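Local atomic coordinates of alpha-fucosidase (Bifidobacterium bifidum, PDB entry 2EAB), a protein that probably hydrolyses alpha-1,2-linked L-fucose from its substrates, the chain here being the catalytic part of a longer protein. Residues T51-N56 / Y376-Y381; E181-N186 / T317-A322; D325-I330 / L382-S387; M427-T432 / E442-Y447. All coordinates share one frame; numbering follows the deposited sequence.

Contact 1. Residues T51-N56 / Y376-Y381; sequences TLPFGN and YKYGRY
The hydroxyl of Y378 lies against CD and CG of P53. The two side chains come from opposite directions. Y378 OH lies 3.1 Å from P53 CD and only slightly farther from P53 CG. The aromatic ring itself stands back, with Y378 CZ 4.1 Å from P53 CG, and the proline carbon lies obliquely to it. One turn later on the helix, Y381 makes the polar half of the contact. Y381 CG is anti to its own nitrogen (chi1 172°), which carries the ring out from the helix to the strand. Y381 OH donates a hydrogen bond to P53 O over 2.7 Å. The bond lies in the carbonyl plane, on a lone pair, with a C=O...donor angle of 134°. P53 O in turn sits at the edge of the Y381 ring, near its plane. Y381 OH accepts from a water at 3.0 Å. That water accepts from G55 N at 2.9 Å. Y381 OH is thus tied to the strand at two points, once directly and once through the water. Y381 OH also lies 3.3 Å from F54 CB, while the F54 ring leads away from the helix. Strand 52-55 is an outermost strand of a seven-stranded antiparallel sheet and pairs with strand 59-63. Helix 365-386 runs beside it, the local axes 37° apart. L160 of strand 156-161 touches P53 and both tyrosines, and N769 of helix 767-780 packs on Y378.

Contact 2. Residues E181-N186 / T317-A322; sequences EYFASN and TAVKKA
E181 and K320 form the charged part of the contact. In a salt bridge, K320 NZ donates to E181 OE2 over 2.8 Å, on the syn lone pair of that oxygen. The lysine chain is fully extended and meets the glutamate at about a right angle. Both ends have further partners. E181 OE2 also pairs with K166, E181 OE1 bonds the hydroxyl of Y316, and K320 NZ makes a second salt bridge to D11. The buried charges are thus shared in a small network.

The apolar part belongs to F183. Its CZ packs on the start of the lysine, 3.6 Å from K320 CA and 3.8 Å from K320 CB. On the V319 side, CG1 of that valine reaches the ring edge, 4.1 Å from F183 CE1. F183 is also stacked with the ring of H323.

A water makes the third link. It accepts from S185 OG at 2.6 Å and donates to V319 O at 2.7 Å.

Helix 316-331 crosses strand 176-185 at 73°, with the local axes 8.9 Å apart. The strand lies between 166-173 and 190-197 in the nine-stranded sheet, and V192 of the latter touches both F183 and V319.

Contact 3. Residues D325-I330 / L382-S387; sequences DDHSAI and LTIGSS. With CA (calcium ion), chain C.
I384 CG2 is anti to its backbone nitrogen and CG1 is anti to the carbonyl carbon (chi1 -56°). This turns CG2 to H327, and CG1, with CD1 beyond it, to I330. H327 has CG anti to its own nitrogen (chi1 180°), and its ring reaches across to the CG2 branch, with H327 CD2 3.6 Å from I384 CG2. The other branch ends at I330, where I384 CD1 lies 3.8 Å from I330 CG2. The isoleucines slide past each other in opposite directions. With an alanine at I384 the CG2 and CD1 contacts go, which is likely to open a gap and leave H327 and I330 without their apolar partner.

On helix 365-386, S386 OG donates to L382 O at 2.8 Å, tilted 24° from the carbonyl plane. T383 O accepts from both S386 N and S387 N as the helix ends. S386 O is turned to the calcium ion, 2.7 Å away. The ion is also bound by E77 OE2 and L393 O.

The packing pairs helix 316-331 with the last turns of helix 365-386, in a family of the six-hairpin clan. The end of the second helix forms part of a calcium site, its last carbonyl a metal ligand.

Contact 4. Residues M427-T432 / E442-Y447; sequences MNYWPT and EPLIEY
L444 packs against one face of the Y429 ring, and this is the tight part of the contact. L444 CB stands over the ring centre, 4.0 Å from the centroid and 5° off the normal, a CH-pi contact. L444 CD2 reaches back along the same side chain to 3.7 Å from Y429 CG. The two side chains run past each other in opposite directions. In Y429, CG is anti to the carbonyl carbon (chi1 -67°), which aims the ring at helix 442-450.

The looser part is at the phenol end, where P443 CG comes only to 4.2 Å from Y429 OH. Farther out, E442 points away, is partly exposed and pairs its carboxylate with R530.

The hydroxyl of Y429 is satisfied outside the two segments. It accepts from S395 N and is hydrogen-bonded to S387 OG. A phenylalanine at Y429 would probably leave S395 N and S387 OG without this shared partner. N514 of helix 507-520 touches both Y429 and L444.

Y429 thus has two roles. Its face is apolar and packs on the leucine, while its hydroxyl ties segment 427-432 to S387 and S395, close to the calcium-binding residues S386 and L393.

Overall arrangement
All four contacts are buried, but contact 4 lies nearest the chain centre and contact 2 farthest out. Contacts 1 and 3 share helix 365-386; contacts 2 and 3 share helix 316-331. Contacts 1 and 2 join strands of the N-terminal region to these helices, and both use a bridging water. Contact 2 alone has a salt bridge across its segments. Contact 3 packs helix on helix and contact 4 packs a loop tyrosine on helix 442-450, both by apolar contact. Neighbours are stitched together: N56 of contact 1 probably bonds N186 and S185 of contact 2, R380 of contact 1 reaches I330 of contact 3, and S387 of contact 3 probably bonds Y429 of contact 4.

Contact 1. Residues T51-N56 / Y376-Y381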
loop_
_atom_site.group_PDB
_atom_site.type_symbol
_atom_site.label_atom_id
_atom_site.label_comp_id
_atom_site.label_asym_id
_atom_site.label_seq_id
_atom_site.Cartn_x
_atom_site.Cartn_y
_atom_site.Cartn_z
ATOM N N THR A 51 11.774 3.916 16.516
ATOM C CA THR A 51 10.523 3.966 17.270
ATOM C C THR A 51 9.523 2.910 16.797
ATOM O O THR A 51 9.632 2.387 15.688
ATOM C CB THR A 51 9.882 5.373 17.234
ATOM O OG1 THR A 51 9.508 5.693 15.888
ATOM C CG2 THR A 51 10.851 6.426 17.776
ATOM N N LEU A 52 8.550 2.604 17.648
ATOM C CA LEU A 52 7.641 1.494 17.385
ATOM C C LEU A 52 6.217 1.987 17.171
ATOM O O LEU A 52 5.651 2.647 18.040
ATOM C CB LEU A 52 7.723 0.451 18.506
ATOM C CG LEU A 52 9.067 -0.283 18.596
ATOM C CD1 LEU A 52 9.172 -1.107 19.874
ATOM C CD2 LEU A 52 9.288 -1.158 17.362
ATOM N N PRO A 53 5.650 1.701 15.984
ATOM C CA PRO A 53 4.359 2.238 15.585
ATOM C C PRO A 53 3.148 1.434 16.037
ATOM O O PRO A 53 3.189 0.201 16.115
ATOM C CB PRO A 53 4.444 2.210 14.059
ATOM C CG PRO A 53 5.256 0.998 13.773
ATOM C CD PRO A 53 6.255 0.895 14.905
ATOM N N PHE A 54 2.066 2.150 16.298
ATOM C CA PHE A 54 0.763 1.543 16.516
ATOM C C PHE A 54 -0.293 2.544 16.060
ATOM O O PHE A 54 -0.031 3.748 15.979
ATOM C CB PHE A 54 0.572 1.148 17.991
ATOM C CG PHE A 54 0.479 2.318 18.922
ATOM C CD1 PHE A 54 -0.762 2.800 19.310
ATOM C CD2 PHE A 54 1.625 2.950 19.403
ATOM C CE1 PHE A 54 -0.868 3.890 20.160
ATOM C CE2 PHE A 54 1.525 4.048 20.254
ATOM C CZ PHE A 54 0.277 4.515 20.634
ATOM N N GLY A 55 -1.486 2.052 15.757
ATOM C CA GLY A 55 -2.549 2.933 15.306
ATOM C C GLY A 55 -3.878 2.227 15.209
ATOM O O GLY A 55 -3.956 0.997 15.353
ATOM N N ASN A 56 -4.927 3.009 14.972
ATOM C CA ASN A 56 -6.266 2.469 14.760
ATOM C C ASN A 56 -6.803 2.779 13.361
ATOM O O ASN A 56 -8.011 2.757 13.133
ATOM C CB ASN A 56 -7.238 2.963 15.844
ATOM C CG ASN A 56 -7.545 4.449 15.738
ATOM O OD1 ASN A 56 -7.027 5.148 14.868
ATOM N ND2 ASN A 56 -8.402 4.937 16.626
ATOM N N TYR A 376 7.515 -10.210 7.429
ATOM C CA TYR A 376 6.270 -10.609 6.783
ATOM C C TYR A 376 5.052 -10.177 7.608
ATOM O O TYR A 376 4.126 -9.528 7.104
ATOM C CB TYR A 376 6.230 -12.131 6.552
ATOM C CG TYR A 376 4.867 -12.567 6.079
ATOM C CD1 TYR A 376 4.502 -12.420 4.745
ATOM C CD2 TYR A 376 3.914 -13.049 6.976
ATOM C CE1 TYR A 376 3.237 -12.782 4.307
ATOM C CE2 TYR A 376 2.642 -13.403 6.549
ATOM C CZ TYR A 376 2.309 -13.262 5.217
ATOM O OH TYR A 376 1.050 -13.609 4.805
ATOM N N LYS A 377 5.063 -10.556 8.884
ATOM C CA LYS A 377 3.949 -10.300 9.786
ATOM C C LYS A 377 3.752 -8.807 10.026
ATOM O O LYS A 377 2.627 -8.342 10.203
ATOM C CB LYS A 377 4.182 -11.014 11.114
ATOM C CG LYS A 377 4.026 -12.520 11.021
ATOM C CD LYS A 377 4.588 -13.208 12.250
ATOM C CE LYS A 377 4.301 -14.694 12.190
ATOM N NZ LYS A 377 4.776 -15.403 13.407
ATOM N N TYR A 378 4.858 -8.066 10.029
ATOM C CA TYR A 378 4.831 -6.621 10.252
ATOM C C TYR A 378 4.045 -5.908 9.163
ATOM O O TYR A 378 3.352 -4.933 9.445
ATOM C CB TYR A 378 6.253 -6.075 10.279
ATOM C CG TYR A 378 6.510 -4.779 11.033
ATOM C CD1 TYR A 378 5.825 -4.447 12.208
ATOM C CD2 TYR A 378 7.513 -3.926 10.596
ATOM C CE1 TYR A 378 6.133 -3.263 12.905
ATOM C CE2 TYR A 378 7.828 -2.762 11.277
ATOM C CZ TYR A 378 7.144 -2.440 12.428
ATOM O OH TYR A 378 7.486 -1.295 13.109
ATOM N N GLY A 379 4.149 -6.383 7.922
ATOM C CA GLY A 379 3.400 -5.793 6.820
ATOM C C GLY A 379 1.906 -5.920 7.038
ATOM O O GLY A 379 1.142 -5.028 6.680
ATOM N N ARG A 380 1.488 -7.040 7.618
ATOM C CA ARG A 380 0.088 -7.221 7.969
ATOM C C ARG A 380 -0.281 -6.291 9.123
ATOM O O ARG A 380 -1.268 -5.565 9.047
ATOM C CB ARG A 380 -0.207 -8.685 8.308
ATOM C CG ARG A 380 0.005 -9.629 7.125
ATOM C CD ARG A 380 -0.500 -11.040 7.385
ATOM N NE ARG A 380 -1.956 -11.109 7.433
ATOM C CZ ARG A 380 -2.673 -11.181 8.552
ATOM N NH1 ARG A 380 -2.080 -11.192 9.743
ATOM N NH2 ARG A 380 -3.990 -11.256 8.478
ATOM N N TYR A 381 0.533 -6.305 10.177
ATOM C CA TYR A 381 0.348 -5.423 11.324
ATOM C C TYR A 381 0.185 -3.957 10.902
ATOM O O TYR A 381 -0.719 -3.264 11.372
ATOM C CB TYR A 381 1.530 -5.574 12.294
ATOM C CG TYR A 381 1.499 -4.559 13.404
ATOM C CD1 TYR A 381 0.758 -4.788 14.557
ATOM C CD2 TYR A 381 2.180 -3.347 13.285
ATOM C CE1 TYR A 381 0.710 -3.842 15.573
ATOM C CE2 TYR A 381 2.134 -2.395 14.289
ATOM C CZ TYR A 381 1.399 -2.648 15.428
ATOM O OH TYR A 381 1.349 -1.704 16.422
HETATM O O HOH W 1 -1.483 -0.804 15.980
#

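Contact 2. Residues E181-N186 / T317-A322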
loop_
_atom_site.group_PDB
_atom_site.type_symbol
_atom_site.label_atom_id
_atom_site.label_comp_id
_atom_site.label_asym_id
_atom_site.label_seq_id
_atom_site.Cartn_x
_atom_site.Cartn_y
_atom_site.Cartn_z
ATOM N N GLU A 181 2.108 0.985 28.697
ATOM C CA GLU A 181 1.436 0.238 27.651
ATOM C C GLU A 181 0.665 1.221 26.789
ATOM O O GLU A 181 -0.041 2.083 27.309
ATOM C CB GLU A 181 0.481 -0.785 28.259
ATOM C CG GLU A 181 -0.292 -1.603 27.245
ATOM C CD GLU A 181 -1.481 -2.294 27.868
ATOM O OE1 GLU A 181 -2.465 -1.600 28.198
ATOM O OE2 GLU A 181 -1.436 -3.530 28.019
ATOM N N TYR A 182 0.807 1.082 25.474
ATOM C CA TYR A 182 0.148 1.973 24.528
ATOM C C TYR A 182 -0.593 1.190 23.459
ATOM O O TYR A 182 -0.056 0.240 22.895
ATOM C CB TYR A 182 1.167 2.859 23.818
ATOM C CG TYR A 182 2.129 3.611 24.699
ATOM C CD1 TYR A 182 1.777 4.843 25.250
ATOM C CD2 TYR A 182 3.409 3.118 24.941
ATOM C CE1 TYR A 182 2.663 5.549 26.045
ATOM C CE2 TYR A 182 4.304 3.821 25.732
ATOM C CZ TYR A 182 3.921 5.038 26.271
ATOM O OH TYR A 182 4.799 5.755 27.045
ATOM N N PHE A 183 -1.820 1.605 23.166
ATOM C CA PHE A 183 -2.547 1.071 22.016
ATOM C C PHE A 183 -3.546 2.091 21.498
ATOM O O PHE A 183 -3.859 3.065 22.179
ATOM C CB PHE A 183 -3.207 -0.290 22.320
ATOM C CG PHE A 183 -4.230 -0.258 23.426
ATOM C CD1 PHE A 183 -5.561 0.041 23.155
ATOM C CD2 PHE A 183 -3.871 -0.576 24.732
ATOM C CE1 PHE A 183 -6.516 0.049 24.171
ATOM C CE2 PHE A 183 -4.817 -0.567 25.755
ATOM C CZ PHE A 183 -6.138 -0.261 25.476
ATOM N N ALA A 184 -4.010 1.883 20.271
ATOM C CA ALA A 184 -5.040 2.729 19.687
ATOM C C ALA A 184 -6.176 1.838 19.233
ATOM O O ALA A 184 -6.018 1.021 18.320
ATOM C CB ALA A 184 -4.491 3.543 18.531
ATOM N N SER A 185 -7.312 1.987 19.903
ATOM C CA SER A 185 -8.479 1.170 19.652
ATOM C C SER A 185 -9.275 1.682 18.465
ATOM O O SER A 185 -9.594 2.870 18.389
ATOM C CB SER A 185 -9.371 1.160 20.886
ATOM O OG SER A 185 -10.623 0.581 20.580
ATOM N N ASN A 186 -9.602 0.780 17.545
ATOM C CA ASN A 186 -10.543 1.113 16.488
ATOM C C ASN A 186 -11.998 1.148 17.002
ATOM O O ASN A 186 -12.686 2.143 16.783
ATOM C CB ASN A 186 -10.367 0.206 15.262
ATOM C CG ASN A 186 -11.162 0.688 14.065
ATOM O OD1 ASN A 186 -12.290 0.253 13.851
ATOM N ND2 ASN A 186 -10.587 1.608 13.292
ATOM N N THR A 317 -10.129 -1.862 31.395
ATOM C CA THR A 317 -10.254 -3.299 31.146
ATOM C C THR A 317 -11.113 -3.587 29.911
ATOM O O THR A 317 -10.710 -4.356 29.030
ATOM C CB THR A 317 -10.800 -4.044 32.388
ATOM O OG1 THR A 317 -9.916 -3.825 33.491
ATOM C CG2 THR A 317 -10.907 -5.547 32.127
ATOM N N ALA A 318 -12.279 -2.952 29.845
ATOM C CA ALA A 318 -13.209 -3.151 28.738
ATOM C C ALA A 318 -12.683 -2.596 27.413
ATOM O O ALA A 318 -12.847 -3.227 26.365
ATOM C CB ALA A 318 -14.560 -2.548 29.066
ATOM N N VAL A 319 -12.065 -1.417 27.459
ATOM C CA VAL A 319 -11.487 -0.800 26.259
ATOM C C VAL A 319 -10.340 -1.660 25.716
ATOM O O VAL A 319 -10.255 -1.900 24.506
ATOM C CB VAL A 319 -11.039 0.664 26.523
ATOM C CG1 VAL A 319 -10.218 1.218 25.355
ATOM C CG2 VAL A 319 -12.252 1.546 26.777
ATOM N N LYS A 320 -9.484 -2.148 26.610
ATOM C CA LYS A 320 -8.386 -3.027 26.212
ATOM C C LYS A 320 -8.891 -4.338 25.609
ATOM O O LYS A 320 -8.385 -4.773 24.573
ATOM C CB LYS A 320 -7.447 -3.306 27.391
ATOM C CG LYS A 320 -6.276 -4.217 27.049
ATOM C CD LYS A 320 -5.315 -4.342 28.210
ATOM C CE LYS A 320 -4.214 -5.345 27.912
ATOM N NZ LYS A 320 -3.205 -5.398 29.001
ATOM N N LYS A 321 -9.881 -4.960 26.250
ATOM C CA LYS A 321 -10.451 -6.216 25.752
ATOM C C LYS A 321 -11.013 -6.051 24.344
ATOM O O LYS A 321 -10.703 -6.840 23.449
ATOM C CB LYS A 321 -11.535 -6.752 26.693
ATOM C CG LYS A 321 -12.144 -8.069 26.227
ATOM C CD LYS A 321 -13.330 -8.488 27.080
ATOM C CE LYS A 321 -13.863 -9.849 26.654
ATOM N NZ LYS A 321 -14.520 -9.824 25.313
ATOM N N ALA A 322 -11.838 -5.026 24.157
ATOM C CA ALA A 322 -12.447 -4.752 22.857
ATOM C C ALA A 322 -11.387 -4.475 21.800
ATOM O O ALA A 322 -11.521 -4.912 20.650
ATOM C CB ALA A 322 -13.417 -3.596 22.955
HETATM O O HOH W 2 -11.640 -0.740 22.516
#

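Contact 3. Residues D325-I330 / L382-S387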
loop_
_atom_site.group_PDB
_atom_site.type_symbol
_atom_site.label_atom_id
_atom_site.label_comp_id
_atom_site.label_asym_id
_atom_site.label_seq_id
_atom_site.Cartn_x
_atom_site.Cartn_y
_atom_site.Cartn_z
ATOM N N ASP A 325 -9.457 -7.904 21.013
ATOM C CA ASP A 325 -10.381 -8.744 20.239
ATOM C C ASP A 325 -10.444 -8.297 18.775
ATOM O O ASP A 325 -10.360 -9.121 17.862
ATOM C CB ASP A 325 -11.790 -8.722 20.846
ATOM C CG ASP A 325 -11.892 -9.486 22.166
ATOM O OD1 ASP A 325 -10.934 -10.181 22.556
ATOM O OD2 ASP A 325 -12.957 -9.388 22.813
ATOM N N ASP A 326 -10.580 -6.988 18.569
ATOM C CA ASP A 326 -10.682 -6.389 17.240
ATOM C C ASP A 326 -9.393 -6.563 16.428
ATOM O O ASP A 326 -9.431 -6.996 15.271
ATOM C CB ASP A 326 -11.025 -4.908 17.396
ATOM C CG ASP A 326 -10.910 -4.135 16.100
ATOM O OD1 ASP A 326 -11.797 -4.285 15.234
ATOM O OD2 ASP A 326 -9.934 -3.366 15.962
ATOM N N HIS A 327 -8.262 -6.227 17.042
ATOM C CA HIS A 327 -6.969 -6.319 16.384
ATOM C C HIS A 327 -6.629 -7.764 16.042
ATOM O O HIS A 327 -6.255 -8.075 14.903
ATOM C CB HIS A 327 -5.871 -5.738 17.270
ATOM C CG HIS A 327 -4.516 -5.808 16.646
ATOM N ND1 HIS A 327 -3.666 -6.881 16.811
ATOM C CD2 HIS A 327 -3.882 -4.950 15.815
ATOM C CE1 HIS A 327 -2.562 -6.671 16.117
ATOM N NE2 HIS A 327 -2.667 -5.505 15.506
ATOM N N SER A 328 -6.751 -8.643 17.035
ATOM C CA SER A 328 -6.376 -10.044 16.851
ATOM C C SER A 328 -7.291 -10.788 15.876
ATOM O O SER A 328 -6.846 -11.724 15.214
ATOM C CB SER A 328 -6.279 -10.784 18.192
ATOM O OG SER A 328 -7.545 -10.909 18.808
ATOM N N ALA A 329 -8.551 -10.369 15.777
ATOM C CA ALA A 329 -9.480 -10.971 14.819
ATOM C C ALA A 329 -8.924 -10.899 13.399
ATOM O O ALA A 329 -9.082 -11.847 12.621
ATOM C CB ALA A 329 -10.840 -10.307 14.892
ATOM N N ILE A 330 -8.275 -9.785 13.065
ATOM C CA ILE A 330 -7.642 -9.640 11.757
ATOM C C ILE A 330 -6.238 -10.244 11.753
ATOM O O ILE A 330 -5.877 -10.998 10.848
ATOM C CB ILE A 330 -7.559 -8.159 11.311
ATOM C CG1 ILE A 330 -8.950 -7.515 11.307
ATOM C CG2 ILE A 330 -6.902 -8.053 9.934
ATOM C CD1 ILE A 330 -8.927 -5.994 11.340
ATOM N N LEU A 382 1.063 -3.502 10.011
ATOM C CA LEU A 382 1.094 -2.099 9.602
ATOM C C LEU A 382 -0.134 -1.719 8.790
ATOM O O LEU A 382 -0.538 -0.553 8.797
ATOM C CB LEU A 382 2.379 -1.769 8.838
ATOM C CG LEU A 382 3.665 -1.774 9.673
ATOM C CD1 LEU A 382 4.867 -1.702 8.750
ATOM C CD2 LEU A 382 3.691 -0.632 10.703
ATOM N N THR A 383 -0.729 -2.699 8.103
ATOM C CA THR A 383 -1.999 -2.475 7.417
ATOM C C THR A 383 -3.104 -2.205 8.441
ATOM O O THR A 383 -3.861 -1.243 8.312
ATOM C CB THR A 383 -2.407 -3.672 6.528
ATOM O OG1 THR A 383 -1.351 -3.999 5.619
ATOM C CG2 THR A 383 -3.651 -3.341 5.724
ATOM N N ILE A 384 -3.188 -3.059 9.461
ATOM C CA ILE A 384 -4.169 -2.877 10.529
ATOM C C ILE A 384 -4.005 -1.509 11.207
ATOM O O ILE A 384 -4.988 -0.833 11.491
ATOM C CB ILE A 384 -4.089 -4.018 11.575
ATOM C CG1 ILE A 384 -4.265 -5.384 10.897
ATOM C CG2 ILE A 384 -5.125 -3.812 12.685
ATOM C CD1 ILE A 384 -3.903 -6.564 11.786
ATOM N N GLY A 385 -2.763 -1.105 11.450
ATOM C CA GLY A 385 -2.497 0.170 12.108
ATOM C C GLY A 385 -2.798 1.415 11.287
ATOM O O GLY A 385 -3.107 2.466 11.851
ATOM N N SER A 386 -2.712 1.307 9.961
ATOM C CA SER A 386 -2.812 2.486 9.082
ATOM C C SER A 386 -4.032 2.554 8.162
ATOM O O SER A 386 -4.323 3.615 7.608
ATOM C CB SER A 386 -1.547 2.627 8.227
ATOM O OG SER A 386 -1.448 1.589 7.271
ATOM N N SER A 387 -4.729 1.432 7.995
ATOM C CA SER A 387 -5.784 1.336 6.995
ATOM C C SER A 387 -6.920 0.457 7.505
ATOM O O SER A 387 -6.903 -0.763 7.330
ATOM C CB SER A 387 -5.202 0.779 5.690
ATOM O OG SER A 387 -6.165 0.750 4.651
HETATM CA CA CA C . -5.386 6.022 7.162
#

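Contact 4. Residues M427-T432 / E442-Y447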
loop_
_atom_site.group_PDB
_atom_site.type_symbol
_atom_site.label_atom_id
_atom_site.label_comp_id
_atom_site.label_asym_id
_atom_site.label_seq_id
_atom_site.Cartn_x
_atom_site.Cartn_y
_atom_site.Cartn_z
ATOM N N MET A 427 1.486 -0.553 -4.176
ATOM C CA MET A 427 2.220 -1.494 -3.334
ATOM C C MET A 427 1.629 -1.606 -1.928
ATOM O O MET A 427 1.566 -2.703 -1.364
ATOM C CB MET A 427 3.698 -1.117 -3.275
ATOM C CG MET A 427 4.561 -2.188 -2.639
ATOM S SD MET A 427 6.323 -1.881 -2.747
ATOM C CE MET A 427 6.538 -1.698 -4.525
ATOM N N ASN A 428 1.182 -0.478 -1.377
ATOM C CA ASN A 428 0.523 -0.478 -0.072
ATOM C C ASN A 428 -0.663 -1.432 -0.034
ATOM O O ASN A 428 -1.011 -1.944 1.032
ATOM C CB ASN A 428 0.013 0.919 0.287
ATOM C CG ASN A 428 1.114 1.882 0.690
ATOM O OD1 ASN A 428 2.302 1.623 0.505
ATOM N ND2 ASN A 428 0.706 3.029 1.219
ATOM N N TYR A 429 -1.294 -1.628 -1.190
ATOM C CA TYR A 429 -2.465 -2.493 -1.308
ATOM C C TYR A 429 -2.229 -3.739 -2.155
ATOM O O TYR A 429 -3.159 -4.270 -2.778
ATOM C CB TYR A 429 -3.707 -1.681 -1.738
ATOM C CG TYR A 429 -4.102 -0.726 -0.637
ATOM C CD1 TYR A 429 -4.967 -1.133 0.378
ATOM C CD2 TYR A 429 -3.556 0.554 -0.564
ATOM C CE1 TYR A 429 -5.296 -0.278 1.423
ATOM C CE2 TYR A 429 -3.881 1.414 0.475
ATOM C CZ TYR A 429 -4.748 0.992 1.464
ATOM O OH TYR A 429 -5.054 1.855 2.490
ATOM N N TRP A 430 -0.981 -4.208 -2.174
ATOM C CA TRP A 430 -0.670 -5.515 -2.753
ATOM C C TRP A 430 -0.891 -6.725 -1.840
ATOM O O TRP A 430 -1.307 -7.762 -2.341
ATOM C CB TRP A 430 0.746 -5.575 -3.325
ATOM C CG TRP A 430 0.927 -4.842 -4.620
ATOM C CD1 TRP A 430 -0.048 -4.361 -5.452
ATOM C CD2 TRP A 430 2.176 -4.529 -5.244
ATOM N NE1 TRP A 430 0.525 -3.742 -6.545
ATOM C CE2 TRP A 430 1.889 -3.835 -6.441
ATOM C CE3 TRP A 430 3.514 -4.766 -4.904
ATOM C CZ2 TRP A 430 2.900 -3.369 -7.298
ATOM C CZ3 TRP A 430 4.514 -4.301 -5.755
ATOM C CH2 TRP A 430 4.199 -3.616 -6.937
ATOM N N PRO A 431 -0.570 -6.641 -0.528
ATOM C CA PRO A 431 -0.829 -7.834 0.304
ATOM C C PRO A 431 -2.220 -7.878 0.921
ATOM O O PRO A 431 -2.557 -8.840 1.608
ATOM C CB PRO A 431 0.199 -7.693 1.422
ATOM C CG PRO A 431 0.319 -6.209 1.611
ATOM C CD PRO A 431 0.097 -5.575 0.247
ATOM N N THR A 432 -3.020 -6.852 0.683
ATOM C CA THR A 432 -4.230 -6.645 1.463
ATOM C C THR A 432 -5.229 -7.791 1.336
ATOM O O THR A 432 -5.887 -8.150 2.309
ATOM C CB THR A 432 -4.887 -5.317 1.064
ATOM O OG1 THR A 432 -3.868 -4.316 0.932
ATOM C CG2 THR A 432 -5.916 -4.876 2.101
ATOM N N GLU A 442 -11.014 -0.967 1.993
ATOM C CA GLU A 442 -12.131 -0.030 1.849
ATOM C C GLU A 442 -11.703 1.436 1.665
ATOM O O GLU A 442 -12.204 2.100 0.758
ATOM C CB GLU A 442 -13.137 -0.174 3.000
ATOM C CG GLU A 442 -14.314 0.819 2.965
ATOM C CD GLU A 442 -15.113 0.799 1.664
ATOM O OE1 GLU A 442 -15.229 -0.274 1.028
ATOM O OE2 GLU A 442 -15.646 1.867 1.290
ATOM N N PRO A 443 -10.793 1.955 2.516
ATOM C CA PRO A 443 -10.405 3.356 2.292
ATOM C C PRO A 443 -9.736 3.619 0.940
ATOM O O PRO A 443 -9.831 4.734 0.434
ATOM C CB PRO A 443 -9.456 3.665 3.457
ATOM C CG PRO A 443 -9.010 2.349 3.954
ATOM C CD PRO A 443 -10.148 1.402 3.721
ATOM N N LEU A 444 -9.054 2.631 0.359
ATOM C CA LEU A 444 -8.534 2.813 -0.996
ATOM C C LEU A 444 -9.670 2.925 -2.008
ATOM O O LEU A 444 -9.631 3.773 -2.897
ATOM C CB LEU A 444 -7.570 1.695 -1.412
ATOM C CG LEU A 444 -6.977 1.895 -2.813
ATOM C CD1 LEU A 444 -6.058 3.123 -2.844
ATOM C CD2 LEU A 444 -6.255 0.647 -3.282
ATOM N N ILE A 445 -10.682 2.069 -1.888
ATOM C CA ILE A 445 -11.806 2.124 -2.815
ATOM C C ILE A 445 -12.484 3.491 -2.730
ATOM O O ILE A 445 -12.744 4.126 -3.754
ATOM C CB ILE A 445 -12.833 0.992 -2.573
ATOM C CG1 ILE A 445 -12.139 -0.375 -2.581
ATOM C CG2 ILE A 445 -13.941 1.042 -3.627
ATOM C CD1 ILE A 445 -13.042 -1.536 -2.221
ATOM N N GLU A 446 -12.750 3.944 -1.508
ATOM C CA GLU A 446 -13.336 5.265 -1.312
ATOM C C GLU A 446 -12.440 6.389 -1.845
ATOM O O GLU A 446 -12.932 7.363 -2.406
ATOM C CB GLU A 446 -13.686 5.507 0.155
ATOM C CG GLU A 446 -14.469 6.807 0.339
ATOM C CD GLU A 446 -14.801 7.156 1.775
ATOM O OE1 GLU A 446 -14.719 6.282 2.660
ATOM O OE2 GLU A 446 -15.150 8.331 2.018
ATOM N N TYR A 447 -11.129 6.235 -1.693
ATOM C CA TYR A 447 -10.179 7.229 -2.195
ATOM C C TYR A 447 -10.241 7.341 -3.717
ATOM O O TYR A 447 -10.225 8.441 -4.268
ATOM C CB TYR A 447 -8.759 6.873 -1.751
ATOM C CG TYR A 447 -7.743 7.929 -2.113
ATOM C CD1 TYR A 447 -7.615 9.085 -1.345
ATOM C CD2 TYR A 447 -6.923 7.780 -3.230
ATOM C CE1 TYR A 447 -6.694 10.066 -1.671
ATOM C CE2 TYR A 447 -6.002 8.762 -3.573
ATOM C CZ TYR A 447 -5.889 9.897 -2.785
ATOM O OH TYR A 447 -4.973 10.865 -3.142
#